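Local coordinates for sulfate permease family protein (Vibrio cholerae, PDB 4DGH), which is the STAS domain of a SulP-family membrane protein that probably transports anions such as sulfate, at residues 26-35 with 61-70; 48-56 with 115-126. One frame throughout, in Å; residues are numbered along the deposited sequence. Where two conformers were deposited one is given.

Contact 1. Residues 26-35 with 61-70; sequences LEGPFFFAAA and FMDITGIQTL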
ATOM      1  N   LEU A  26      -9.234  -4.439   8.760  1.00 22.76           N
ATOM      2  CA  LEU A  26      -7.926  -4.962   8.510  1.00 25.70           C
ATOM      3  C   LEU A  26      -7.983  -5.597   7.109  1.00 27.77           C
ATOM      4  O   LEU A  26      -8.835  -6.456   6.821  1.00 27.52           O
ATOM      5  CB  LEU A  26      -7.620  -6.010   9.563  1.00 24.96           C
ATOM      6  CG  LEU A  26      -7.583  -5.412  10.968  1.00 26.70           C
ATOM      7  CD1 LEU A  26      -7.126  -6.474  11.967  1.00 27.34           C
ATOM      8  CD2 LEU A  26      -6.600  -4.251  10.875  1.00 28.89           C
ATOM      9  N   GLU A  27      -7.111  -5.198   6.221  1.00 35.49           N
ATOM     10  CA  GLU A  27      -7.209  -5.788   4.857  1.00 41.21           C
ATOM     11  C   GLU A  27      -6.141  -6.863   4.709  1.00 39.41           C
ATOM     12  O   GLU A  27      -4.931  -6.576   4.676  1.00 43.41           O
ATOM     13  CB  GLU A  27      -7.086  -4.732   3.755  1.00 48.71           C
ATOM     14  CG  GLU A  27      -8.351  -4.496   2.909  1.00 59.02           C
ATOM     15  CD  GLU A  27      -9.019  -3.126   3.150  1.00 67.76           C
ATOM     16  OE1 GLU A  27      -8.306  -2.091   3.342  1.00 61.08           O
ATOM     17  OE2 GLU A  27     -10.277  -3.071   3.122  1.00 69.60           O
ATOM     18  N   GLY A  28      -6.597  -8.100   4.651  1.00 38.53           N
ATOM     19  CA  GLY A  28      -5.746  -9.219   4.370  1.00 33.55           C
ATOM     20  C   GLY A  28      -5.009  -9.680   5.595  1.00 31.86           C
ATOM     21  O   GLY A  28      -5.064  -9.032   6.660  1.00 30.41           O
ATOM     22  N   PRO A  29      -4.286 -10.796   5.466  1.00 28.72           N
ATOM     23  CA  PRO A  29      -3.571 -11.201   6.639  1.00 27.55           C
ATOM     24  C   PRO A  29      -2.396 -10.323   7.047  1.00 26.85           C
ATOM     25  O   PRO A  29      -1.940 -10.442   8.159  1.00 26.02           O
ATOM     26  CB  PRO A  29      -3.116 -12.604   6.325  1.00 29.70           C
ATOM     27  CG  PRO A  29      -3.141 -12.695   4.837  1.00 29.33           C
ATOM     28  CD  PRO A  29      -3.891 -11.555   4.273  1.00 31.29           C
ATOM     29  N   PHE A  30      -1.838  -9.515   6.146  1.00 26.92           N
ATOM     30  CA  PHE A  30      -0.612  -8.763   6.493  1.00 28.28           C
ATOM     31  C   PHE A  30      -1.030  -7.306   6.660  1.00 28.43           C
ATOM     32  O   PHE A  30      -0.706  -6.405   5.833  1.00 30.52           O
ATOM     33  CB  PHE A  30       0.461  -8.989   5.366  1.00 28.03           C
ATOM     34  CG  PHE A  30       0.588 -10.446   4.947  1.00 28.12           C
ATOM     35  CD1 PHE A  30       0.798 -11.451   5.894  1.00 29.94           C
ATOM     36  CD2 PHE A  30       0.476 -10.818   3.595  1.00 30.83           C
ATOM     37  CE1 PHE A  30       0.928 -12.761   5.508  1.00 30.13           C
ATOM     38  CE2 PHE A  30       0.572 -12.144   3.229  1.00 33.13           C
ATOM     39  CZ  PHE A  30       0.819 -13.116   4.175  1.00 27.89           C
ATOM     40  N   PHE A  31      -1.841  -7.100   7.688  1.00 25.23           N
ATOM     41  CA  PHE A  31      -2.491  -5.809   7.883  1.00 26.34           C
ATOM     42  C   PHE A  31      -1.542  -4.932   8.697  1.00 26.73           C
ATOM     43  O   PHE A  31      -1.920  -3.882   9.080  1.00 26.63           O
ATOM     44  CB  PHE A  31      -3.820  -5.987   8.616  1.00 23.96           C
ATOM     45  CG  PHE A  31      -3.676  -6.784   9.915  1.00 26.78           C
ATOM     46  CD1 PHE A  31      -3.252  -6.145  11.089  1.00 27.01           C
ATOM     47  CD2 PHE A  31      -3.917  -8.163   9.937  1.00 25.94           C
ATOM     48  CE1 PHE A  31      -3.103  -6.851  12.282  1.00 29.29           C
ATOM     49  CE2 PHE A  31      -3.753  -8.855  11.128  1.00 28.51           C
ATOM     50  CZ  PHE A  31      -3.320  -8.208  12.283  1.00 29.85           C
ATOM     51  N   PHE A  32      -0.281  -5.353   8.892  1.00 28.84           N
ATOM     52  CA  PHE A  32       0.668  -4.637   9.810  1.00 31.68           C
ATOM     53  C   PHE A  32       0.878  -3.166   9.457  1.00 29.66           C
ATOM     54  O   PHE A  32       0.858  -2.313  10.336  1.00 30.17           O
ATOM     55  CB  PHE A  32       2.078  -5.327   9.906  1.00 34.02           C
ATOM     56  CG  PHE A  32       2.023  -6.837   9.939  1.00 36.24           C
ATOM     57  CD1 PHE A  32       1.614  -7.510  11.093  1.00 39.57           C
ATOM     58  CD2 PHE A  32       2.320  -7.582   8.800  1.00 38.62           C
ATOM     59  CE1 PHE A  32       1.504  -8.906  11.117  1.00 41.62           C
ATOM     60  CE2 PHE A  32       2.214  -8.977   8.821  1.00 39.98           C
ATOM     61  CZ  PHE A  32       1.795  -9.641   9.958  1.00 38.03           C
ATOM     62  N   ALA A  33       1.096  -2.860   8.192  1.00 28.92           N
ATOM     63  CA  ALA A  33       1.428  -1.451   7.862  1.00 35.38           C
ATOM     64  C   ALA A  33       0.190  -0.550   8.142  1.00 33.34           C
ATOM     65  O   ALA A  33       0.314   0.524   8.741  1.00 33.13           O
ATOM     66  CB  ALA A  33       1.930  -1.289   6.405  1.00 34.25           C
ATOM     67  N   ALA A  34      -0.991  -1.043   7.769  1.00 34.36           N
ATOM     68  CA  ALA A  34      -2.275  -0.398   8.123  1.00 35.31           C
ATOM     69  C   ALA A  34      -2.561  -0.290   9.604  1.00 35.68           C
ATOM     70  O   ALA A  34      -3.029   0.730  10.076  1.00 37.62           O
ATOM     71  CB  ALA A  34      -3.408  -1.158   7.478  1.00 36.64           C
ATOM     72  N   ALA A  35      -2.308  -1.345  10.347  1.00 32.61           N
ATOM     73  CA  ALA A  35      -2.457  -1.294  11.783  1.00 34.94           C
ATOM     74  C   ALA A  35      -1.607  -0.128  12.297  1.00 33.11           C
ATOM     75  O   ALA A  35      -2.057   0.624  13.128  1.00 34.26           O
ATOM     76  CB  ALA A  35      -1.972  -2.608  12.396  1.00 35.16           C
ATOM     77  N   PHE A  61      -6.274 -15.677   8.176  1.00 23.14           N
ATOM     78  CA  PHE A  61      -5.620 -16.416   9.223  1.00 24.12           C
ATOM     79  C   PHE A  61      -4.808 -15.366   9.989  1.00 24.52           C
ATOM     80  O   PHE A  61      -4.628 -14.245   9.501  1.00 23.05           O
ATOM     81  CB  PHE A  61      -4.684 -17.552   8.704  1.00 25.54           C
ATOM     82  CG  PHE A  61      -3.491 -17.030   7.949  1.00 25.31           C
ATOM     83  CD1 PHE A  61      -2.299 -16.661   8.634  1.00 26.09           C
ATOM     84  CD2 PHE A  61      -3.562 -16.844   6.556  1.00 27.92           C
ATOM     85  CE1 PHE A  61      -1.226 -16.108   7.917  1.00 27.37           C
ATOM     86  CE2 PHE A  61      -2.477 -16.324   5.838  1.00 29.52           C
ATOM     87  CZ  PHE A  61      -1.318 -15.925   6.548  1.00 28.90           C
HETATM   88  N   MSE A  62      -4.349 -15.730  11.194  1.00 25.67           N
HETATM   89  CA  MSE A  62      -3.497 -14.827  11.974  1.00 26.10           C
HETATM   90  C   MSE A  62      -2.482 -15.693  12.667  1.00 28.23           C
HETATM   91  O   MSE A  62      -2.816 -16.783  13.171  1.00 30.43           O
HETATM   92  CB  MSE A  62      -4.197 -14.151  13.116  1.00 29.69           C
HETATM   93  CG  MSE A  62      -5.251 -13.238  12.554  1.00 34.03           C
HETATM   94 SE   MSE A  62      -5.675 -11.980  14.012  0.84 40.21          SE
HETATM   95  CE  MSE A  62      -4.096 -10.907  14.020  1.00 36.15           C
ATOM     96  N   ASP A  63      -1.219 -15.295  12.599  1.00 24.52           N
ATOM     97  CA  ASP A  63      -0.202 -15.977  13.363  1.00 24.48           C
ATOM     98  C   ASP A  63       0.120 -15.124  14.579  1.00 24.75           C
ATOM     99  O   ASP A  63      -0.478 -14.031  14.774  1.00 22.31           O
ATOM    100  CB  ASP A  63       1.048 -16.322  12.444  1.00 25.40           C
ATOM    101  CG  ASP A  63       1.669 -15.110  11.771  0.75 25.62           C
ATOM    102  OD1 ASP A  63       1.706 -14.029  12.401  0.75 24.54           O
ATOM    103  OD2 ASP A  63       2.131 -15.218  10.575  0.75 26.22           O
ATOM    104  N   ILE A  64       1.096 -15.602  15.373  1.00 26.04           N
ATOM    105  CA  ILE A  64       1.556 -14.877  16.544  1.00 25.67           C
ATOM    106  C   ILE A  64       1.920 -13.428  16.217  1.00 23.81           C
ATOM    107  O   ILE A  64       1.779 -12.536  17.085  1.00 24.33           O
ATOM    108  CB  ILE A  64       2.717 -15.623  17.279  1.00 26.48           C
ATOM    109  CG1 ILE A  64       2.714 -15.279  18.791  1.00 31.33           C
ATOM    110  CG2 ILE A  64       4.038 -15.590  16.456  1.00 29.00           C
ATOM    111  CD1 ILE A  64       3.608 -16.230  19.618  1.00 35.65           C
ATOM    112  N   THR A  65       2.430 -13.171  15.028  1.00 22.72           N
ATOM    113  CA  THR A  65       2.839 -11.829  14.701  1.00 23.45           C
ATOM    114  C   THR A  65       1.612 -10.914  14.509  1.00 23.95           C
ATOM    115  O   THR A  65       1.618  -9.742  14.963  1.00 25.20           O
ATOM    116  CB  THR A  65       3.839 -11.704  13.478  1.00 25.10           C
ATOM    117  OG1 THR A  65       3.156 -12.054  12.301  1.00 29.88           O
ATOM    118  CG2 THR A  65       5.015 -12.686  13.575  1.00 26.63           C
ATOM    119  N   GLY A  66       0.559 -11.405  13.854  1.00 21.73           N
ATOM    120  CA  GLY A  66      -0.605 -10.541  13.659  1.00 21.39           C
ATOM    121  C   GLY A  66      -1.367 -10.474  14.992  1.00 21.15           C
ATOM    122  O   GLY A  66      -1.991  -9.491  15.292  1.00 20.66           O
ATOM    123  N   ILE A  67      -1.362 -11.536  15.781  1.00 22.09           N
ATOM    124  CA  ILE A  67      -2.019 -11.467  17.108  1.00 22.28           C
ATOM    125  C   ILE A  67      -1.417 -10.391  17.982  1.00 21.86           C
ATOM    126  O   ILE A  67      -2.137  -9.600  18.593  1.00 22.05           O
ATOM    127  CB  ILE A  67      -1.942 -12.825  17.836  1.00 23.78           C
ATOM    128  CG1 ILE A  67      -2.977 -13.712  17.122  1.00 27.55           C
ATOM    129  CG2 ILE A  67      -2.244 -12.641  19.347  1.00 27.27           C
ATOM    130  CD1 ILE A  67      -4.463 -13.431  17.465  1.00 28.96           C
ATOM    131  N   GLN A  68      -0.092 -10.329  18.024  1.00 22.07           N
ATOM    132  CA  GLN A  68       0.547  -9.342  18.887  1.00 24.12           C
ATOM    133  C   GLN A  68       0.365  -7.926  18.320  1.00 23.42           C
ATOM    134  O   GLN A  68       0.232  -6.970  19.070  1.00 23.70           O
ATOM    135  CB  GLN A  68       2.022  -9.663  19.070  1.00 25.02           C
ATOM    136  CG  GLN A  68       2.202 -10.860  20.002  1.00 28.62           C
ATOM    137  CD  GLN A  68       3.624 -11.399  19.973  1.00 30.42           C
ATOM    138  OE1 GLN A  68       3.985 -12.145  19.043  1.00 31.89           O
ATOM    139  NE2 GLN A  68       4.434 -11.072  20.990  1.00 27.89           N
ATOM    140  N   THR A  69       0.313  -7.806  17.004  1.00 23.12           N
ATOM    141  CA  THR A  69      -0.008  -6.514  16.379  1.00 22.26           C
ATOM    142  C   THR A  69      -1.412  -6.062  16.712  1.00 22.68           C
ATOM    143  O   THR A  69      -1.635  -4.880  17.040  1.00 22.72           O
ATOM    144  CB  THR A  69       0.246  -6.636  14.863  1.00 23.87           C
ATOM    145  OG1 THR A  69       1.612  -6.986  14.704  1.00 26.20           O
ATOM    146  CG2 THR A  69       0.050  -5.317  14.119  1.00 24.76           C
ATOM    147  N   LEU A  70      -2.389  -6.974  16.574  1.00 22.22           N
ATOM    148  CA  LEU A  70      -3.780  -6.636  16.868  1.00 20.82           C
ATOM    149  C   LEU A  70      -3.924  -6.279  18.357  1.00 22.13           C
ATOM    150  O   LEU A  70      -4.671  -5.358  18.716  1.00 19.92           O
ATOM    151  CB  LEU A  70      -4.723  -7.781  16.492  1.00 19.46           C
ATOM    152  CG  LEU A  70      -6.177  -7.675  16.824  1.00 20.86           C
ATOM    153  CD1 LEU A  70      -6.808  -6.467  16.113  1.00 22.18           C
ATOM    154  CD2 LEU A  70      -6.982  -8.867  16.358  1.00 20.44           C
TER
HETATM  155  O   HOH W   1      -2.937 -12.073  10.031  1.00 30.45           O
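The backbones come nearest at Pro29 and Phe61, whose CA atoms are 6.2 Å apart, and again where the start of helix 32-44 lies beside the first two turns of helix 64-78, with Phe32 CA 6.9 Å from Thr69 CA. At the loop end Pro29 lays CB over one face of the Phe61 ring, 4.0 Å from its centroid, a CH-pi contact for which the compact, rigid proline ring is well shaped. A water joins the same loops, donating to both Pro29 O and Phe61 O.

In the STAS fold each of these loops leads from a strand of the parallel sheet into the following helix, and the helices cover the same side of the sheet. Phe31 stands at the N-cap of its helix; with CG set between the backbone N and the carbonyl carbon (chi1 53°), its ring swings toward helix 64-78, where Phe31 CE1 touches Thr69 CG2 at 4.0 Å. Leu26 CD1 covers one face of this ring and also meets Leu70 CD1 at 4.2 Å. Phe32 sets its edge against Gly66, with Phe32 CE1 3.7 Å from Gly66 CA; the absence of a side chain there lets both rings approach the helix. Thr69 CG2 packs on Ala35 CB at 3.8 Å, while OG1 donates to Thr65 O, opposite Thr69 N across that carbonyl plane.

Contact 2. Residues 48-56 with 115-126; sequences TPQILILRL and FEGALSAALTEI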
ATOM      1  N   THR A  48     -11.474  11.692  19.569  1.00 31.75           N
ATOM      2  CA  THR A  48     -11.619  10.258  19.316  1.00 30.40           C
ATOM      3  C   THR A  48     -13.070   9.788  19.359  1.00 27.53           C
ATOM      4  O   THR A  48     -13.922  10.342  20.053  1.00 26.23           O
ATOM      5  CB  THR A  48     -10.687   9.404  20.226  1.00 32.90           C
ATOM      6  OG1 THR A  48     -10.953   9.700  21.611  1.00 33.35           O
ATOM      7  CG2 THR A  48      -9.179   9.699  19.910  1.00 32.59           C
ATOM      8  N   PRO A  49     -13.376   8.698  18.602  1.00 24.44           N
ATOM      9  CA  PRO A  49     -14.732   8.187  18.652  1.00 24.07           C
ATOM     10  C   PRO A  49     -14.968   7.524  20.042  1.00 24.78           C
ATOM     11  O   PRO A  49     -14.008   7.184  20.697  1.00 27.52           O
ATOM     12  CB  PRO A  49     -14.734   7.099  17.518  1.00 21.18           C
ATOM     13  CG  PRO A  49     -13.297   6.664  17.383  1.00 21.84           C
ATOM     14  CD  PRO A  49     -12.425   7.831  17.882  1.00 24.05           C
ATOM     15  N   GLN A  50     -16.232   7.386  20.462  0.50 24.11           N
ATOM     16  CA  GLN A  50     -16.633   6.543  21.607  0.50 23.78           C
ATOM     17  C   GLN A  50     -16.399   5.006  21.345  0.50 21.90           C
ATOM     18  O   GLN A  50     -15.959   4.258  22.239  0.50 20.83           O
ATOM     19  CB  GLN A  50     -18.116   6.871  22.013  0.50 24.17           C
ATOM     20  CG  GLN A  50     -18.734   5.983  23.122  0.50 26.14           C
ATOM     21  CD  GLN A  50     -20.260   6.121  23.350  0.50 26.44           C
ATOM     22  OE1 GLN A  50     -20.896   7.097  22.938  0.50 28.83           O
ATOM     23  NE2 GLN A  50     -20.851   5.120  23.968  0.50 24.92           N
ATOM     24  N   ILE A  51     -16.740   4.555  20.136  1.00 19.98           N
ATOM     25  CA  ILE A  51     -16.737   3.156  19.725  1.00 18.95           C
ATOM     26  C   ILE A  51     -16.010   2.997  18.396  1.00 18.37           C
ATOM     27  O   ILE A  51     -16.222   3.793  17.422  1.00 18.99           O
ATOM     28  CB  ILE A  51     -18.173   2.578  19.586  1.00 19.19           C
ATOM     29  CG1 ILE A  51     -18.945   2.771  20.950  1.00 20.92           C
ATOM     30  CG2 ILE A  51     -18.154   1.100  19.132  1.00 18.34           C
ATOM     31  CD1 ILE A  51     -20.400   2.295  20.931  1.00 24.45           C
ATOM     32  N   LEU A  52     -15.190   1.956  18.309  0.50 17.09           N
ATOM     33  CA  LEU A  52     -14.521   1.623  17.041  0.50 16.60           C
ATOM     34  C   LEU A  52     -14.803   0.155  16.689  0.50 16.31           C
ATOM     35  O   LEU A  52     -14.426  -0.759  17.466  0.50 16.29           O
ATOM     36  CB  LEU A  52     -13.022   1.860  17.171  0.50 16.41           C
ATOM     37  CG  LEU A  52     -12.210   1.330  15.981  0.50 17.10           C
ATOM     38  CD1 LEU A  52     -12.558   2.012  14.661  0.50 17.29           C
ATOM     39  CD2 LEU A  52     -10.721   1.340  16.245  0.50 18.49           C
ATOM     40  N   ILE A  53     -15.435  -0.077  15.533  1.00 16.68           N
ATOM     41  CA  ILE A  53     -15.616  -1.434  15.037  1.00 16.28           C
ATOM     42  C   ILE A  53     -14.429  -1.799  14.174  1.00 16.74           C
ATOM     43  O   ILE A  53     -14.131  -1.137  13.173  1.00 16.56           O
ATOM     44  CB  ILE A  53     -16.954  -1.638  14.305  1.00 16.57           C
ATOM     45  CG1 ILE A  53     -18.118  -1.194  15.278  1.00 17.47           C
ATOM     46  CG2 ILE A  53     -17.109  -3.049  13.764  1.00 16.83           C
ATOM     47  CD1 ILE A  53     -19.439  -1.041  14.519  1.00 19.26           C
ATOM     48  N   LEU A  54     -13.772  -2.875  14.566  0.50 16.80           N
ATOM     49  CA  LEU A  54     -12.689  -3.425  13.823  0.50 17.32           C
ATOM     50  C   LEU A  54     -13.163  -4.654  13.030  0.50 17.63           C
ATOM     51  O   LEU A  54     -13.452  -5.706  13.617  0.50 17.85           O
ATOM     52  CB  LEU A  54     -11.585  -3.829  14.786  0.50 18.15           C
ATOM     53  CG  LEU A  54     -10.446  -4.288  13.939  0.50 19.17           C
ATOM     54  CD1 LEU A  54      -9.758  -3.056  13.330  0.50 20.03           C
ATOM     55  CD2 LEU A  54      -9.509  -5.004  14.867  0.50 20.75           C
ATOM     56  N   ARG A  55     -13.287  -4.494  11.703  1.00 16.64           N
ATOM     57  CA  ARG A  55     -13.803  -5.567  10.773  1.00 17.83           C
ATOM     58  C   ARG A  55     -12.672  -6.537  10.387  1.00 17.81           C
ATOM     59  O   ARG A  55     -11.650  -6.107   9.891  1.00 17.16           O
ATOM     60  CB  ARG A  55     -14.405  -4.942   9.491  1.00 18.88           C
ATOM     61  CG  ARG A  55     -15.497  -3.907   9.830  1.00 20.15           C
ATOM     62  CD  ARG A  55     -16.210  -3.433   8.550  1.00 22.83           C
ATOM     63  NE  ARG A  55     -16.924  -4.539   7.905  1.00 22.79           N
ATOM     64  CZ  ARG A  55     -17.635  -4.419   6.778  1.00 28.49           C
ATOM     65  NH1 ARG A  55     -17.762  -3.251   6.120  1.00 31.79           N
ATOM     66  NH2 ARG A  55     -18.288  -5.436   6.344  1.00 28.74           N
ATOM     67  N   LEU A  56     -12.869  -7.810  10.663  1.00 17.52           N
ATOM     68  CA  LEU A  56     -11.901  -8.850  10.410  1.00 19.67           C
ATOM     69  C   LEU A  56     -12.301  -9.831   9.277  1.00 20.51           C
ATOM     70  O   LEU A  56     -11.641 -10.820   9.070  1.00 19.27           O
ATOM     71  CB  LEU A  56     -11.772  -9.654  11.712  1.00 19.67           C
ATOM     72  CG  LEU A  56     -11.251  -8.990  12.970  1.00 23.10           C
ATOM     73  CD1 LEU A  56     -10.703 -10.045  13.935  1.00 23.54           C
ATOM     74  CD2 LEU A  56     -10.123  -8.119  12.610  1.00 22.33           C
ATOM     75  N   PHE A 115     -20.765  -7.889  10.659  1.00 21.74           N
ATOM     76  CA  PHE A 115     -20.580  -6.482  10.871  1.00 21.78           C
ATOM     77  C   PHE A 115     -21.921  -5.854  11.200  1.00 22.32           C
ATOM     78  O   PHE A 115     -21.966  -5.019  12.036  1.00 19.31           O
ATOM     79  CB  PHE A 115     -19.995  -5.913   9.581  1.00 23.70           C
ATOM     80  CG  PHE A 115     -19.963  -4.431   9.566  1.00 22.03           C
ATOM     81  CD1 PHE A 115     -19.230  -3.743  10.504  1.00 20.74           C
ATOM     82  CD2 PHE A 115     -20.717  -3.750   8.661  1.00 24.60           C
ATOM     83  CE1 PHE A 115     -19.188  -2.355  10.509  1.00 23.34           C
ATOM     84  CE2 PHE A 115     -20.727  -2.351   8.656  1.00 24.55           C
ATOM     85  CZ  PHE A 115     -19.931  -1.656   9.565  1.00 23.85           C
ATOM     86  N   GLU A 116     -23.014  -6.301  10.565  1.00 20.67           N
ATOM     87  CA  GLU A 116     -24.263  -5.581  10.789  0.50 21.47           C
ATOM     88  C   GLU A 116     -24.714  -5.725  12.233  1.00 21.44           C
ATOM     89  O   GLU A 116     -25.285  -4.793  12.838  1.00 21.01           O
ATOM     90  CB  GLU A 116     -25.348  -6.090   9.857  0.50 22.64           C
ATOM     91  CG  GLU A 116     -26.442  -5.086   9.761  0.50 24.03           C
ATOM     92  CD  GLU A 116     -27.378  -5.469   8.675  0.50 26.14           C
ATOM     93  OE1 GLU A 116     -26.913  -6.282   7.824  0.50 27.22           O
ATOM     94  OE2 GLU A 116     -28.523  -4.961   8.738  0.50 25.90           O
ATOM     95  N   GLY A 117     -24.401  -6.853  12.848  1.00 20.60           N
ATOM     96  CA  GLY A 117     -24.795  -6.893  14.275  1.00 21.40           C
ATOM     97  C   GLY A 117     -23.901  -5.997  15.187  1.00 20.07           C
ATOM     98  O   GLY A 117     -24.389  -5.410  16.188  1.00 19.93           O
ATOM     99  N   ALA A 118     -22.615  -5.857  14.850  1.00 18.64           N
ATOM    100  CA  ALA A 118     -21.743  -4.889  15.606  1.00 18.15           C
ATOM    101  C   ALA A 118     -22.220  -3.450  15.425  1.00 17.81           C
ATOM    102  O   ALA A 118     -22.268  -2.677  16.390  1.00 17.79           O
ATOM    103  CB  ALA A 118     -20.271  -5.032  15.080  1.00 16.90           C
ATOM    104  N   LEU A 119     -22.618  -3.108  14.178  1.00 19.39           N
ATOM    105  CA  LEU A 119     -23.054  -1.750  13.833  1.00 19.08           C
ATOM    106  C   LEU A 119     -24.372  -1.444  14.543  1.00 20.12           C
ATOM    107  O   LEU A 119     -24.520  -0.376  15.166  1.00 19.00           O
ATOM    108  CB  LEU A 119     -23.208  -1.594  12.285  1.00 20.77           C
ATOM    109  CG  LEU A 119     -23.878  -0.245  11.784  1.00 21.06           C
ATOM    110  CD1 LEU A 119     -22.922   0.846  12.245  1.00 19.81           C
ATOM    111  CD2 LEU A 119     -23.904  -0.236  10.273  1.00 20.43           C
ATOM    112  N   SER A 120     -25.319  -2.373  14.460  1.00 21.30           N
ATOM    113  CA  SER A 120     -26.584  -2.281  15.209  1.00 23.82           C
ATOM    114  C   SER A 120     -26.344  -2.085  16.728  1.00 23.80           C
ATOM    115  O   SER A 120     -26.861  -1.126  17.387  1.00 23.40           O
ATOM    116  CB  SER A 120     -27.453  -3.538  14.880  1.00 25.43           C
ATOM    117  OG  SER A 120     -28.512  -3.592  15.833  1.00 35.41           O
ATOM    118  N   ALA A 121     -25.511  -2.943  17.315  1.00 23.25           N
ATOM    119  CA  ALA A 121     -25.199  -2.772  18.738  1.00 22.17           C
ATOM    120  C   ALA A 121     -24.555  -1.431  19.076  1.00 21.94           C
ATOM    121  O   ALA A 121     -24.863  -0.840  20.129  1.00 22.36           O
ATOM    122  CB  ALA A 121     -24.341  -3.886  19.269  1.00 21.71           C
ATOM    123  N   ALA A 122     -23.678  -0.943  18.222  1.00 20.75           N
ATOM    124  CA  ALA A 122     -22.977   0.312  18.534  1.00 20.80           C
ATOM    125  C   ALA A 122     -23.948   1.479  18.448  1.00 20.85           C
ATOM    126  O   ALA A 122     -23.955   2.407  19.315  1.00 19.87           O
ATOM    127  CB  ALA A 122     -21.860   0.579  17.506  1.00 20.98           C
ATOM    128  N   LEU A 123     -24.758   1.467  17.409  1.00 19.77           N
ATOM    129  CA  LEU A 123     -25.704   2.607  17.200  1.00 21.92           C
ATOM    130  C   LEU A 123     -26.703   2.612  18.356  1.00 24.02           C
ATOM    131  O   LEU A 123     -27.089   3.686  18.857  1.00 25.16           O
ATOM    132  CB  LEU A 123     -26.440   2.494  15.889  1.00 21.47           C
ATOM    133  CG  LEU A 123     -25.597   2.625  14.592  1.00 20.52           C
ATOM    134  CD1 LEU A 123     -26.425   2.215  13.352  1.00 19.50           C
ATOM    135  CD2 LEU A 123     -25.133   4.064  14.544  1.00 20.68           C
ATOM    136  N   THR A 124     -27.082   1.436  18.833  1.00 25.48           N
ATOM    137  CA  THR A 124     -27.976   1.350  19.997  1.00 26.69           C
ATOM    138  C   THR A 124     -27.326   1.877  21.287  1.00 29.32           C
ATOM    139  O   THR A 124     -27.977   2.595  22.073  1.00 30.30           O
ATOM    140  CB  THR A 124     -28.373  -0.112  20.225  1.00 26.86           C
ATOM    141  OG1 THR A 124     -29.185  -0.532  19.118  1.00 28.36           O
ATOM    142  CG2 THR A 124     -29.201  -0.296  21.551  1.00 30.50           C
ATOM    143  N   GLU A 125     -26.067   1.510  21.519  1.00 27.19           N
ATOM    144  CA  GLU A 125     -25.321   2.014  22.671  1.00 29.55           C
ATOM    145  C   GLU A 125     -25.097   3.539  22.623  1.00 29.57           C
ATOM    146  O   GLU A 125     -25.240   4.246  23.630  1.00 28.05           O
ATOM    147  CB  GLU A 125     -23.985   1.298  22.813  1.00 30.94           C
ATOM    148  CG  GLU A 125     -23.080   1.933  23.857  1.00 36.81           C
ATOM    149  CD  GLU A 125     -21.970   0.985  24.331  1.00 45.44           C
ATOM    150  OE1 GLU A 125     -21.810  -0.150  23.774  1.00 49.51           O
ATOM    151  OE2 GLU A 125     -21.242   1.374  25.268  1.00 47.79           O
ATOM    152  N   ILE A 126     -24.793   4.063  21.449  1.00 28.15           N
ATOM    153  CA  ILE A 126     -24.649   5.517  21.299  1.00 27.97           C
ATOM    154  C   ILE A 126     -25.960   6.252  21.573  1.00 30.80           C
ATOM    155  O   ILE A 126     -25.970   7.311  22.221  1.00 32.26           O
ATOM    156  CB  ILE A 126     -24.050   5.884  19.907  1.00 26.89           C
ATOM    157  CG1 ILE A 126     -22.576   5.479  19.931  1.00 27.18           C
ATOM    158  CG2 ILE A 126     -24.135   7.393  19.677  1.00 30.10           C
ATOM    159  CD1 ILE A 126     -21.923   5.115  18.587  1.00 27.06           C
TER
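Strand 51-55 of the parallel STAS sheet packs here against the C-terminal helix, which runs antiparallel to it at 179° with the axes 9.6 Å apart. Alternate residues Ile51, Ile53 and Arg55 point to the helix, while Leu52 and Leu54 face the other side of the sheet. The helix answers with Phe115, Ala118 and Ala122, and its small alanines let the branched isoleucines come close. Ile53 sends CG2 to Ala118 CB at 4.0 Å, and its extended CG1 branch carries CD1 alongside the helix backbone to Leu119 CA at 3.7 Å. One turn on, Ile51 CG2 meets Ala122 CB at 4.1 Å, and its CD1 reaches Ile126 CD1 at 4.0 Å. Glu125 lies along Ile51 CD1 with its CG and CD, while its carboxylate forms a salt bridge with Lys83.

Phe115 is shared by two strand residues: Ile53 CG2 touches the ring edge, and Arg55 covers one face. A bend at chi3 (64°) brings the arginine's flat end over the ring, and a salt bridge from NH2 to Glu4 helps hold it there. The guanidinium and ring planes are only 15° apart, a stacked cation-pi pair in which Arg55 NE lies 3.5 Å from Phe115 CG.

Overall arrangement
The two contacts lie on opposite sides of the chain's centre, their own centres about 20 Å apart, and strand 51-55 connects them. While its Ile51, Ile53 and Arg55 serve contact 2, Leu54 turns to the other side and packs against Leu26 and Leu70 of contact 1, with Leu54 CD1 4.0 Å from Leu26 CG. The helices of contact 1 and the C-terminal helix of contact 2 thus cover the two faces of one sheet. The backbones also meet: Leu26 N probably donates to Arg55 O at 3.1 Å. Beside this link sits the bound potassium ion, with Leu26 O and Arg55 O both among its ligands and Trp58 completing the site.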